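PDB 4MHR: ectoine dioxygenase, which catalyses the iron- and 2-oxoglutarate-dependent hydroxylation of L-ectoine to 5-hydroxyectoine, a compatible solute that protects cells against osmotic stress. Local coordinates for residues A[129-133]-A[298-302]; A[165-169]-A[271-276]; A[55-61]-A[240-246]; A[60-65]-A[113-119]; A[177-183]-A[260-265]. All coordinates share one frame; numbering follows the deposited sequence.

Contacts 1, 2, 3 and 5 all reach the large antiparallel sheet of the cupin fold, while contact 4 packs helix ends beside it. Contacts 3 and 4 are buried and share I60 and F61: contact 3 is strand pairing with a wet, charged turn at one end, contact 4 a salt-bridge network above an apolar floor. Contacts 1 and 2 are partly buried neighbours on strands 131-141 and 264-273, joined by the backbone and by D129 with S275; a CH-pi contact and a water mark the first, asparagine amides the second. Contact 5, on the surface at the other end of strand 264-273, relies on amides, waters and one arginine.

Contact 1 (A[129-133]-A[298-302]); sequences DEVYI and PAALR
Y132 and P298 make the aromatic part: CG of the proline sits over the centre of one ring face, a CH-pi contact 3.6 Å from the centroid and 12° off the ring normal. With chi1 at 73°, the tyrosine holds its CG between backbone N and carbonyl carbon, which lays the ring over the proline, while its OH bonds to N272 on the adjoining strand. The backbone part is one short bond, from L301 N to V131 O at 2.8 Å, arriving nearly in line with the carbonyl. Apolar packing is looser. L301 CD2 lies 4.4 Å from V131 CG2 and equally far from I133 CD1, and CB of E130 meets CB of A300 at 3.9 Å. The polar part runs through a water that accepts from V131 N at 3.0 Å and lies within bonding distance of E130 OE1 and L301 O; E130 OE2 is salt-bridged to R124 on helix 117-127. Residues 298-302, a loop, thus lie across the beginning of strand 131-141 at the margin of the cupin sheet. The chemistry implies a contact held by a ring face and one direct backbone bond, with a water-mediated, charged margin at E130.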
# COMPACT_ATOMS: atom_id res chain seq x y z
N ASP A 129 -15.12 8.24 -4.13
CA ASP A 129 -15.63 7.38 -5.20
C ASP A 129 -15.90 6.00 -4.62
O ASP A 129 -15.44 5.68 -3.56
CB ASP A 129 -14.58 7.25 -6.33
CG ASP A 129 -15.19 6.85 -7.73
OD1 ASP A 129 -16.39 6.62 -7.77
OD2 ASP A 129 -14.45 6.75 -8.74
N GLU A 130 -16.69 5.19 -5.31
CA GLU A 130 -16.61 3.74 -5.13
C GLU A 130 -15.19 3.22 -5.48
O GLU A 130 -14.47 3.79 -6.33
CB GLU A 130 -17.68 3.06 -6.04
CG GLU A 130 -19.14 3.47 -5.69
CD GLU A 130 -19.46 3.33 -4.22
OE1 GLU A 130 -18.99 2.36 -3.54
OE2 GLU A 130 -20.12 4.25 -3.70
N VAL A 131 -14.81 2.11 -4.88
CA VAL A 131 -13.41 1.62 -5.01
C VAL A 131 -13.35 0.14 -5.35
O VAL A 131 -14.32 -0.59 -5.16
CB VAL A 131 -12.66 1.79 -3.67
CG1 VAL A 131 -12.48 3.24 -3.36
CG2 VAL A 131 -13.40 1.15 -2.53
N TYR A 132 -12.21 -0.31 -5.83
CA TYR A 132 -11.99 -1.72 -6.04
C TYR A 132 -10.54 -2.00 -5.67
O TYR A 132 -9.74 -1.05 -5.41
CB TYR A 132 -12.33 -2.10 -7.50
CG TYR A 132 -11.29 -1.60 -8.47
CD1 TYR A 132 -11.28 -0.28 -8.90
CD2 TYR A 132 -10.31 -2.42 -8.91
CE1 TYR A 132 -10.32 0.16 -9.75
CE2 TYR A 132 -9.31 -1.96 -9.79
CZ TYR A 132 -9.35 -0.68 -10.19
OH TYR A 132 -8.39 -0.15 -11.03
N ILE A 133 -10.22 -3.28 -5.54
CA ILE A 133 -8.87 -3.75 -5.17
C ILE A 133 -7.98 -3.79 -6.37
O ILE A 133 -8.19 -4.61 -7.23
CB ILE A 133 -8.87 -5.10 -4.44
CG1 ILE A 133 -9.76 -5.01 -3.18
CG2 ILE A 133 -7.44 -5.49 -4.05
CD1 ILE A 133 -9.33 -3.93 -2.20
N PRO A 298 -13.54 -2.53 -13.87
CA PRO A 298 -13.65 -3.25 -12.60
C PRO A 298 -14.94 -2.81 -11.90
O PRO A 298 -15.31 -1.66 -12.01
CB PRO A 298 -12.44 -2.75 -11.83
CG PRO A 298 -12.32 -1.32 -12.27
CD PRO A 298 -12.88 -1.22 -13.67
N ALA A 299 -15.60 -3.73 -11.20
CA ALA A 299 -16.81 -3.42 -10.46
C ALA A 299 -16.44 -3.00 -9.05
O ALA A 299 -15.40 -3.38 -8.53
CB ALA A 299 -17.75 -4.62 -10.42
N ALA A 300 -17.35 -2.26 -8.45
CA ALA A 300 -17.18 -1.70 -7.11
C ALA A 300 -17.18 -2.78 -6.04
O ALA A 300 -18.00 -3.70 -6.05
CB ALA A 300 -18.30 -0.69 -6.84
N LEU A 301 -16.20 -2.68 -5.15
CA LEU A 301 -16.18 -3.45 -3.94
C LEU A 301 -17.48 -3.25 -3.12
O LEU A 301 -17.92 -2.15 -2.93
CB LEU A 301 -14.97 -3.01 -3.13
CG LEU A 301 -14.64 -3.77 -1.88
CD1 LEU A 301 -14.26 -5.25 -2.16
CD2 LEU A 301 -13.49 -3.02 -1.23
N ARG A 302 -18.09 -4.33 -2.65
CA ARG A 302 -19.32 -4.20 -1.82
C ARG A 302 -18.84 -4.15 -0.40
O ARG A 302 -18.06 -4.97 -0.05
CB ARG A 302 -20.20 -5.46 -2.00
CG ARG A 302 -21.47 -5.48 -1.19
CD ARG A 302 -21.56 -6.76 -0.38
NE ARG A 302 -22.94 -7.16 -0.09
CZ ARG A 302 -23.71 -6.62 0.84
NH1 ARG A 302 -23.25 -5.62 1.61
NH2 ARG A 302 -24.94 -7.07 1.02
O HOH W 1 -16.96 0.74 -3.31

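Contact 2 (A[165-169]-A[271-276]); sequences PRMRA and YNAVSN
N276 turns its CG away from its backbone N (chi1 -167°), which sets its amide against the backbone of R166; N272, with the same torsion, brings OD1 beside A169 CB. The contact lies in the cupin sheet where strands 169-175 and 264-273 pair antiparallel, A169 and N272 forming a non-hydrogen-bonded pair. N276 grips R166 with both ends of its amide: ND2 donates to R166 O at 2.9 Å, tilted from the carbonyl plane, while OD1 takes a weak bond from R166 N. The same ND2 donates to N272 OD1 at 2.8 Å, in the carbonyl plane and on a lone pair, and N272 ND2 returns a bond to N276 O, so the N272 amide is held at both ends, by the side chain and by the backbone of N276. A273 N reaches R168 O at 3.3 Å, nearly straight. R168 bends at chi2 and chi3, laying its CG against A273 CB at 3.6 Å; its NH1 goes on to L127 O, and S275 OG, bonded to D129, lies over one guanidinium face near its rim. A169 also approaches W158, a residue important for ectoine stabilization, consistent with a place beside the substrate site. P165 packs beside the N276 amide, its CD 3.4 Å from N276 OD1.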
# COMPACT_ATOMS: atom_id res chain seq x y z
N PRO A 165 -3.95 6.23 -14.51
CA PRO A 165 -3.74 7.60 -15.01
C PRO A 165 -3.49 8.65 -13.99
O PRO A 165 -2.68 9.54 -14.26
CB PRO A 165 -5.06 7.94 -15.75
CG PRO A 165 -6.05 6.95 -15.31
CD PRO A 165 -5.33 5.76 -14.67
N ARG A 166 -4.17 8.58 -12.84
CA ARG A 166 -4.25 9.70 -11.89
C ARG A 166 -3.87 9.23 -10.46
O ARG A 166 -4.03 8.08 -10.11
CB ARG A 166 -5.63 10.33 -11.86
CG ARG A 166 -6.17 10.89 -13.17
CD ARG A 166 -5.40 12.13 -13.54
NE ARG A 166 -6.28 12.89 -14.32
CZ ARG A 166 -7.01 13.94 -13.93
NH1 ARG A 166 -6.96 14.48 -12.73
NH2 ARG A 166 -7.80 14.44 -14.84
N MET A 167 -3.46 10.18 -9.61
CA MET A 167 -3.16 9.83 -8.20
C MET A 167 -4.44 9.80 -7.43
O MET A 167 -4.83 10.80 -6.86
CB MET A 167 -2.18 10.84 -7.60
CG MET A 167 -0.83 10.82 -8.34
SD MET A 167 0.18 12.04 -7.53
CE MET A 167 1.63 11.96 -8.57
N ARG A 168 -5.12 8.67 -7.48
CA ARG A 168 -6.42 8.50 -6.85
C ARG A 168 -6.57 7.05 -6.35
O ARG A 168 -7.59 6.35 -6.50
CB ARG A 168 -7.57 8.99 -7.75
CG ARG A 168 -8.89 8.78 -7.04
CD ARG A 168 -10.10 9.63 -6.89
NE ARG A 168 -10.78 10.00 -8.02
CZ ARG A 168 -12.01 10.58 -8.18
NH1 ARG A 168 -13.02 10.72 -7.34
NH2 ARG A 168 -12.23 11.01 -9.39
N ALA A 169 -5.48 6.59 -5.72
CA ALA A 169 -5.39 5.28 -5.11
C ALA A 169 -4.68 5.38 -3.80
O ALA A 169 -3.88 6.31 -3.56
CB ALA A 169 -4.67 4.27 -6.02
N TYR A 271 -6.45 0.10 -2.69
CA TYR A 271 -7.79 0.56 -3.13
C TYR A 271 -7.59 1.58 -4.23
O TYR A 271 -6.79 2.52 -4.09
CB TYR A 271 -8.55 1.15 -1.94
CG TYR A 271 -8.89 0.22 -0.84
CD1 TYR A 271 -10.14 -0.46 -0.81
CD2 TYR A 271 -8.00 -0.05 0.19
CE1 TYR A 271 -10.47 -1.33 0.25
CE2 TYR A 271 -8.32 -0.94 1.23
CZ TYR A 271 -9.54 -1.61 1.22
OH TYR A 271 -9.85 -2.45 2.24
N ASN A 272 -8.26 1.40 -5.34
CA ASN A 272 -8.31 2.39 -6.41
C ASN A 272 -9.76 2.89 -6.65
O ASN A 272 -10.68 2.15 -6.50
CB ASN A 272 -7.71 1.84 -7.69
CG ASN A 272 -7.44 2.94 -8.75
OD1 ASN A 272 -7.20 4.12 -8.44
ND2 ASN A 272 -7.43 2.54 -10.02
N ALA A 273 -9.94 4.15 -7.04
CA ALA A 273 -11.26 4.64 -7.40
C ALA A 273 -11.69 3.91 -8.69
O ALA A 273 -10.86 3.75 -9.64
CB ALA A 273 -11.24 6.17 -7.62
N VAL A 274 -12.93 3.49 -8.75
CA VAL A 274 -13.45 2.86 -10.03
C VAL A 274 -13.32 3.78 -11.25
O VAL A 274 -13.05 3.28 -12.32
CB VAL A 274 -14.89 2.29 -9.89
CG1 VAL A 274 -15.00 1.24 -8.81
CG2 VAL A 274 -15.87 3.43 -9.59
N SER A 275 -13.43 5.10 -11.08
CA SER A 275 -13.20 6.10 -12.12
C SER A 275 -11.71 6.29 -12.53
O SER A 275 -11.40 6.85 -13.56
CB SER A 275 -13.84 7.47 -11.73
OG SER A 275 -13.21 8.02 -10.59
N ASN A 276 -10.77 5.78 -11.76
CA ASN A 276 -9.34 5.86 -12.12
C ASN A 276 -8.84 4.54 -12.71
O ASN A 276 -7.73 4.10 -12.43
CB ASN A 276 -8.58 6.16 -10.83
CG ASN A 276 -7.15 6.57 -11.07
OD1 ASN A 276 -6.83 7.24 -12.04
ND2 ASN A 276 -6.26 6.18 -10.16

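Contact 3 (A[55-61]-A[240-246]); sequences IVLEDIF and KPGTVIL
The F61 ring meets residues 240-246 at its edge: G242 O lies in the ring plane, 3.6 Å from CD2, and V244 CG2 sits near the same plane, 4.1 Å from CE2. I60 CD1 also touches V244 CG2, 3.9 Å away, the two side chains crossing at about a right angle. Strands 55-57 and 244-246 run antiparallel, 156° between their directions, in the cupin sheet. I55 pairs with L246 and L57 with V244 through four backbone bonds. On the face of I55, L57, V244 and L246, CD1 of L57 meets CD1 of L246 at 3.5 Å; V56 and I245 point to the other face, and V56 CG1 presses tightly on T243 CG2 of the turn. This type II turn, K240 to T243, needs glycine at 242. K240 NZ salt-bridges D59 OD1 at 2.6 Å, on its syn side; one water links NZ to E58 OE2, another to D59 N and T243 OG1. The strand end thus rests on backbone bonds and mostly apolar packing, whereas the hydrated turn end would probably be more sensitive to charge.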
# COMPACT_ATOMS: atom_id res chain seq x y z
N ILE A 55 -1.89 8.23 7.36
CA ILE A 55 -2.39 8.26 8.73
C ILE A 55 -2.30 6.84 9.29
O ILE A 55 -2.15 5.85 8.55
CB ILE A 55 -3.84 8.78 8.87
CG1 ILE A 55 -4.81 7.94 8.09
CG2 ILE A 55 -3.93 10.29 8.53
CD1 ILE A 55 -6.21 8.41 8.29
N VAL A 56 -2.39 6.74 10.60
CA VAL A 56 -2.35 5.45 11.32
C VAL A 56 -3.68 5.29 12.07
O VAL A 56 -4.08 6.21 12.80
CB VAL A 56 -1.17 5.43 12.29
CG1 VAL A 56 -1.08 4.11 13.07
CG2 VAL A 56 0.12 5.70 11.52
N LEU A 57 -4.38 4.18 11.84
CA LEU A 57 -5.60 3.83 12.60
C LEU A 57 -5.23 2.78 13.60
O LEU A 57 -4.67 1.74 13.21
CB LEU A 57 -6.65 3.24 11.66
CG LEU A 57 -6.96 4.15 10.51
CD1 LEU A 57 -7.95 3.49 9.59
CD2 LEU A 57 -7.50 5.46 11.06
N GLU A 58 -5.46 3.05 14.89
CA GLU A 58 -5.16 2.06 15.94
C GLU A 58 -6.44 1.59 16.66
O GLU A 58 -7.46 2.32 16.66
CB GLU A 58 -4.26 2.69 16.99
CG GLU A 58 -3.02 3.36 16.46
CD GLU A 58 -2.37 4.25 17.52
OE1 GLU A 58 -2.51 5.49 17.50
OE2 GLU A 58 -1.73 3.70 18.40
N ASP A 59 -6.40 0.36 17.20
CA ASP A 59 -7.50 -0.20 17.99
C ASP A 59 -8.80 -0.22 17.27
O ASP A 59 -9.82 0.01 17.86
CB ASP A 59 -7.68 0.59 19.29
CG ASP A 59 -6.42 0.64 20.08
OD1 ASP A 59 -5.78 -0.42 20.24
OD2 ASP A 59 -6.01 1.76 20.47
N ILE A 60 -8.79 -0.44 15.96
CA ILE A 60 -10.05 -0.58 15.27
C ILE A 60 -10.61 -2.00 15.19
O ILE A 60 -11.78 -2.15 14.84
CB ILE A 60 -10.00 0.03 13.87
CG1 ILE A 60 -8.91 -0.60 13.04
CG2 ILE A 60 -9.81 1.54 13.94
CD1 ILE A 60 -9.17 -0.34 11.56
N PHE A 61 -9.76 -3.02 15.33
CA PHE A 61 -10.16 -4.45 15.29
C PHE A 61 -10.03 -4.92 16.73
O PHE A 61 -9.10 -4.51 17.43
CB PHE A 61 -9.22 -5.30 14.42
CG PHE A 61 -9.30 -4.96 12.95
CD1 PHE A 61 -10.43 -5.28 12.22
CD2 PHE A 61 -8.26 -4.27 12.32
CE1 PHE A 61 -10.56 -4.91 10.89
CE2 PHE A 61 -8.36 -3.95 10.96
CZ PHE A 61 -9.51 -4.25 10.25
N LYS A 240 1.18 -2.24 17.17
CA LYS A 240 0.90 -3.66 17.46
C LYS A 240 0.05 -4.25 16.34
O LYS A 240 -0.55 -3.52 15.52
CB LYS A 240 0.18 -3.80 18.80
CG LYS A 240 -1.12 -3.01 18.89
CD LYS A 240 -1.83 -3.28 20.20
CE LYS A 240 -3.28 -2.80 20.15
NZ LYS A 240 -3.34 -1.32 20.12
N PRO A 241 0.01 -5.57 16.28
CA PRO A 241 -0.79 -6.21 15.28
C PRO A 241 -2.23 -5.67 15.27
O PRO A 241 -2.82 -5.36 16.33
CB PRO A 241 -0.76 -7.68 15.73
CG PRO A 241 0.55 -7.83 16.41
CD PRO A 241 0.71 -6.57 17.14
N GLY A 242 -2.78 -5.48 14.07
CA GLY A 242 -4.12 -4.90 13.93
C GLY A 242 -4.11 -3.40 13.60
O GLY A 242 -5.06 -2.90 13.04
N THR A 243 -3.00 -2.74 13.88
CA THR A 243 -2.73 -1.34 13.43
C THR A 243 -2.73 -1.23 11.92
O THR A 243 -2.22 -2.11 11.24
CB THR A 243 -1.37 -0.79 13.99
OG1 THR A 243 -1.37 -0.85 15.41
CG2 THR A 243 -1.10 0.67 13.54
N VAL A 244 -3.36 -0.17 11.39
CA VAL A 244 -3.45 0.03 9.95
C VAL A 244 -2.77 1.28 9.56
O VAL A 244 -3.01 2.34 10.18
CB VAL A 244 -4.88 0.08 9.45
CG1 VAL A 244 -4.93 0.03 7.90
CG2 VAL A 244 -5.65 -1.11 9.95
N ILE A 245 -1.83 1.17 8.64
CA ILE A 245 -1.05 2.31 8.16
C ILE A 245 -1.60 2.59 6.77
O ILE A 245 -1.63 1.68 5.92
CB ILE A 245 0.47 2.06 8.09
CG1 ILE A 245 0.99 1.79 9.49
CG2 ILE A 245 1.15 3.28 7.57
CD1 ILE A 245 2.40 1.29 9.46
N LEU A 246 -2.17 3.79 6.57
CA LEU A 246 -2.82 4.10 5.27
C LEU A 246 -1.92 5.12 4.56
O LEU A 246 -1.49 6.12 5.17
CB LEU A 246 -4.12 4.80 5.43
CG LEU A 246 -5.38 4.09 5.78
CD1 LEU A 246 -5.35 3.75 7.25
CD2 LEU A 246 -6.55 4.97 5.43
O HOH W 2 -1.96 0.54 19.01
O HOH W 3 -3.82 -0.96 17.02
O HOH W 4 -7.01 -2.64 15.35

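Contact 4 (A[60-65]-A[113-119]); sequences IFSADE and LAADARL
R118 reaches across to E65 end-on, NH1 to OE1 and NH2 to OE2, both at 2.9 Å, while NE and NH2 grip D116 side-on; the two carboxylates therefore hold one guanidinium between them. NH1 has a further partner in I60 O at 3.0 Å, on a lone pair of that carbonyl. A bend at chi3 (-76°) turns the group back over F61, whose CD1 lies over one guanidinium face with the two planes 54° apart. Besides these ion pairs, the closely fitted part is at the ring tip, where F61 CZ meets L113 CD1 at 3.6 Å. The looser part is at L119, whose CG stays 4.3 Å from F61 CZ at the ring edge and whose CD2 keeps 4.1 Å from I60 CD1, and along R118, which is partly exposed. Further bonds fix the acids: E65 OE1 also takes S62 N on its anti lone pair, and OE2 takes L308 N, while D116 OD1 has a second salt bridge with R112. With an alanine in place of R118, E65 and D116 would probably lose their shared positive partner, and I60 O its donor. S62 and E65 form a capping box at the start of helix 63-78, and D116 N-caps helix 117-127 by accepting from R118 N, so the arrangement is a salt-bridge network tying together two helix N-termini.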
# COMPACT_ATOMS: atom_id res chain seq x y z
N ILE A 60 -8.79 -0.44 15.96
CA ILE A 60 -10.05 -0.58 15.27
C ILE A 60 -10.61 -2.00 15.19
O ILE A 60 -11.78 -2.15 14.84
CB ILE A 60 -10.00 0.03 13.87
CG1 ILE A 60 -8.91 -0.60 13.04
CG2 ILE A 60 -9.81 1.54 13.94
CD1 ILE A 60 -9.17 -0.34 11.56
N PHE A 61 -9.76 -3.02 15.33
CA PHE A 61 -10.16 -4.45 15.29
C PHE A 61 -10.03 -4.92 16.73
O PHE A 61 -9.10 -4.51 17.43
CB PHE A 61 -9.22 -5.30 14.42
CG PHE A 61 -9.30 -4.96 12.95
CD1 PHE A 61 -10.43 -5.28 12.22
CD2 PHE A 61 -8.26 -4.27 12.32
CE1 PHE A 61 -10.56 -4.91 10.89
CE2 PHE A 61 -8.36 -3.95 10.96
CZ PHE A 61 -9.51 -4.25 10.25
N SER A 62 -10.92 -5.78 17.18
CA SER A 62 -10.83 -6.34 18.55
C SER A 62 -9.70 -7.32 18.63
O SER A 62 -9.25 -7.79 17.61
CB SER A 62 -12.15 -7.07 18.92
OG SER A 62 -12.27 -8.27 18.20
N ALA A 63 -9.22 -7.66 19.85
CA ALA A 63 -8.21 -8.73 20.01
C ALA A 63 -8.59 -10.07 19.34
O ALA A 63 -7.74 -10.70 18.73
CB ALA A 63 -7.83 -8.95 21.48
N ASP A 64 -9.85 -10.46 19.40
CA ASP A 64 -10.30 -11.71 18.74
C ASP A 64 -10.15 -11.58 17.21
O ASP A 64 -9.68 -12.47 16.56
CB ASP A 64 -11.78 -12.00 19.08
CG ASP A 64 -11.98 -12.53 20.52
OD1 ASP A 64 -11.02 -12.95 21.18
OD2 ASP A 64 -13.13 -12.51 21.01
N GLU A 65 -10.58 -10.45 16.66
CA GLU A 65 -10.40 -10.19 15.17
C GLU A 65 -8.96 -10.25 14.71
O GLU A 65 -8.65 -10.91 13.70
CB GLU A 65 -11.01 -8.84 14.80
CG GLU A 65 -12.53 -8.93 14.66
CD GLU A 65 -13.18 -7.60 14.41
OE1 GLU A 65 -12.77 -6.63 15.04
OE2 GLU A 65 -14.13 -7.53 13.62
N LEU A 113 -11.74 -8.99 5.02
CA LEU A 113 -10.95 -7.85 5.53
C LEU A 113 -11.02 -6.66 4.54
O LEU A 113 -11.37 -5.55 4.91
CB LEU A 113 -9.52 -8.26 5.84
CG LEU A 113 -8.55 -7.16 6.26
CD1 LEU A 113 -8.96 -6.60 7.60
CD2 LEU A 113 -7.17 -7.72 6.35
N ALA A 114 -10.78 -6.93 3.26
CA ALA A 114 -10.68 -5.89 2.30
C ALA A 114 -11.97 -5.14 2.20
O ALA A 114 -11.97 -3.90 2.00
CB ALA A 114 -10.28 -6.45 0.95
N ALA A 115 -13.09 -5.87 2.36
CA ALA A 115 -14.44 -5.30 2.20
C ALA A 115 -14.92 -4.64 3.45
O ALA A 115 -15.98 -4.01 3.48
CB ALA A 115 -15.48 -6.39 1.74
N ASP A 116 -14.22 -4.82 4.55
CA ASP A 116 -14.77 -4.34 5.79
C ASP A 116 -14.90 -2.79 5.82
O ASP A 116 -13.99 -2.05 5.39
CB ASP A 116 -13.87 -4.80 6.92
CG ASP A 116 -14.47 -4.56 8.27
OD1 ASP A 116 -15.10 -5.52 8.76
OD2 ASP A 116 -14.29 -3.45 8.87
N ALA A 117 -16.02 -2.33 6.30
CA ALA A 117 -16.34 -0.92 6.36
C ALA A 117 -15.27 -0.07 7.07
O ALA A 117 -15.02 1.07 6.69
CB ALA A 117 -17.67 -0.75 7.08
N ARG A 118 -14.61 -0.62 8.08
CA ARG A 118 -13.62 0.13 8.80
C ARG A 118 -12.45 0.46 7.87
O ARG A 118 -11.75 1.40 8.17
CB ARG A 118 -13.11 -0.62 10.02
CG ARG A 118 -14.09 -0.70 11.17
CD ARG A 118 -13.68 -1.78 12.18
NE ARG A 118 -14.00 -3.09 11.65
CZ ARG A 118 -13.97 -4.22 12.36
NH1 ARG A 118 -13.62 -4.22 13.66
NH2 ARG A 118 -14.31 -5.34 11.77
N LEU A 119 -12.23 -0.33 6.80
CA LEU A 119 -11.22 -0.04 5.80
C LEU A 119 -11.85 0.63 4.58
O LEU A 119 -11.50 1.79 4.19
CB LEU A 119 -10.41 -1.30 5.44
CG LEU A 119 -9.75 -1.99 6.62
CD1 LEU A 119 -8.86 -3.11 6.14
CD2 LEU A 119 -8.92 -0.99 7.49

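Contact 5 (A[177-183]-A[260-265]); sequences AENTPHN and TPFPRA
Strand 264-273 of the cupin sheet begins here, and the loop 177-183 that follows its neighbour, strand 169-175, folds against it through A177, N179 and N183. R264 NE donates to N179 OD1 at 2.8 Å, a bent bond between nearly coplanar groups, amide and guanidinium planes 10° apart. The bend at chi3 (78°) turns NE toward N179, whose CG lies at the guanidinium edge, in its plane; R264 also touches K141, which binds 2-oxoglutarate. A lysine in place of R264 would probably lose the NE bond and leave the N179 amide freer to turn. N183 crosses R264 at about a right angle, its ND2 giving a weak bond to F262 O and an ordinary one to E178 O at 3.3 Å. A177 CB packs on A265 CB at 4.1 Å. A weak bond runs from A177 N to A265 O, and a water bridges A177 O and A265 N. At the far end of the contact from A177, T260 starts an ST turn, OG1 accepting from F262 N and also bonded to N258, and its CG2 lies 3.3 Å from H182 O.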
# COMPACT_ATOMS: atom_id res chain seq x y z
N ALA A 177 2.17 -8.70 12.61
CA ALA A 177 3.22 -8.91 13.59
C ALA A 177 3.61 -7.51 13.94
O ALA A 177 3.63 -6.62 13.02
CB ALA A 177 4.40 -9.60 12.95
N GLU A 178 3.95 -7.33 15.21
CA GLU A 178 4.38 -6.02 15.74
C GLU A 178 5.51 -5.42 14.92
O GLU A 178 6.51 -6.10 14.63
CB GLU A 178 4.89 -6.10 17.20
CG GLU A 178 5.74 -4.90 17.67
CD GLU A 178 5.03 -3.89 18.56
OE1 GLU A 178 4.14 -4.30 19.32
OE2 GLU A 178 5.35 -2.66 18.50
N ASN A 179 5.34 -4.13 14.60
CA ASN A 179 6.46 -3.30 14.14
C ASN A 179 7.02 -2.41 15.21
O ASN A 179 6.24 -1.63 15.81
CB ASN A 179 6.04 -2.46 12.94
CG ASN A 179 6.27 -3.22 11.64
OD1 ASN A 179 7.22 -4.00 11.52
ND2 ASN A 179 5.45 -3.02 10.69
N THR A 180 8.35 -2.54 15.42
CA THR A 180 9.08 -1.79 16.41
C THR A 180 10.01 -0.88 15.67
O THR A 180 10.08 -0.89 14.42
CB THR A 180 9.89 -2.66 17.39
OG1 THR A 180 11.14 -3.01 16.80
CG2 THR A 180 9.12 -3.93 17.76
N PRO A 181 10.73 -0.07 16.41
CA PRO A 181 11.66 0.75 15.68
C PRO A 181 12.81 -0.11 15.03
O PRO A 181 13.47 0.37 14.12
CB PRO A 181 12.15 1.74 16.73
CG PRO A 181 11.07 1.70 17.78
CD PRO A 181 10.64 0.30 17.83
N HIS A 182 12.96 -1.37 15.44
CA HIS A 182 14.22 -2.13 15.18
C HIS A 182 14.15 -3.17 14.10
O HIS A 182 15.22 -3.60 13.60
CB HIS A 182 14.70 -2.82 16.41
CG HIS A 182 14.72 -1.94 17.62
ND1 HIS A 182 15.48 -0.81 17.68
CD2 HIS A 182 14.02 -2.01 18.77
CE1 HIS A 182 15.24 -0.20 18.83
NE2 HIS A 182 14.39 -0.93 19.52
N ASN A 183 12.93 -3.60 13.74
CA ASN A 183 12.80 -4.72 12.80
C ASN A 183 12.52 -4.29 11.35
O ASN A 183 11.83 -4.95 10.63
CB ASN A 183 11.84 -5.82 13.29
CG ASN A 183 10.38 -5.38 13.37
OD1 ASN A 183 10.06 -4.22 13.53
ND2 ASN A 183 9.50 -6.34 13.34
N THR A 260 17.04 -8.39 13.33
CA THR A 260 16.41 -8.86 14.57
C THR A 260 15.76 -10.21 14.45
O THR A 260 15.38 -10.64 13.35
CB THR A 260 15.40 -7.91 15.22
OG1 THR A 260 14.10 -8.04 14.64
CG2 THR A 260 15.90 -6.41 15.16
N PRO A 261 15.62 -10.89 15.59
CA PRO A 261 14.87 -12.13 15.54
C PRO A 261 13.38 -11.91 15.28
O PRO A 261 12.66 -12.85 15.20
CB PRO A 261 15.04 -12.70 16.97
CG PRO A 261 16.31 -12.06 17.48
CD PRO A 261 16.14 -10.64 16.95
N PHE A 262 12.89 -10.70 15.17
CA PHE A 262 11.44 -10.49 15.20
C PHE A 262 10.93 -10.25 13.77
O PHE A 262 11.32 -9.25 13.16
CB PHE A 262 11.11 -9.25 16.04
CG PHE A 262 11.62 -9.32 17.46
CD1 PHE A 262 11.34 -10.44 18.27
CD2 PHE A 262 12.40 -8.31 17.97
CE1 PHE A 262 11.83 -10.50 19.57
CE2 PHE A 262 12.89 -8.38 19.27
CZ PHE A 262 12.61 -9.46 20.07
N PRO A 263 10.05 -11.14 13.24
CA PRO A 263 9.55 -11.08 11.86
C PRO A 263 8.61 -9.88 11.66
O PRO A 263 8.11 -9.32 12.60
CB PRO A 263 8.74 -12.35 11.73
CG PRO A 263 8.14 -12.50 13.11
CD PRO A 263 9.32 -12.15 14.00
N ARG A 264 8.43 -9.49 10.42
CA ARG A 264 7.40 -8.51 10.04
C ARG A 264 6.44 -9.20 9.14
O ARG A 264 6.86 -9.98 8.27
CB ARG A 264 8.00 -7.37 9.23
CG ARG A 264 8.56 -6.26 10.07
CD ARG A 264 8.90 -5.09 9.17
NE ARG A 264 7.73 -4.29 8.77
CZ ARG A 264 7.22 -4.16 7.53
NH1 ARG A 264 7.74 -4.80 6.48
NH2 ARG A 264 6.15 -3.38 7.35
N ALA A 265 5.16 -8.92 9.34
CA ALA A 265 4.14 -9.53 8.50
C ALA A 265 2.95 -8.53 8.40
O ALA A 265 2.53 -7.97 9.41
CB ALA A 265 3.69 -10.87 9.11
O HOH W 5 5.18 -6.24 10.87
O HOH W 6 7.62 -8.62 14.90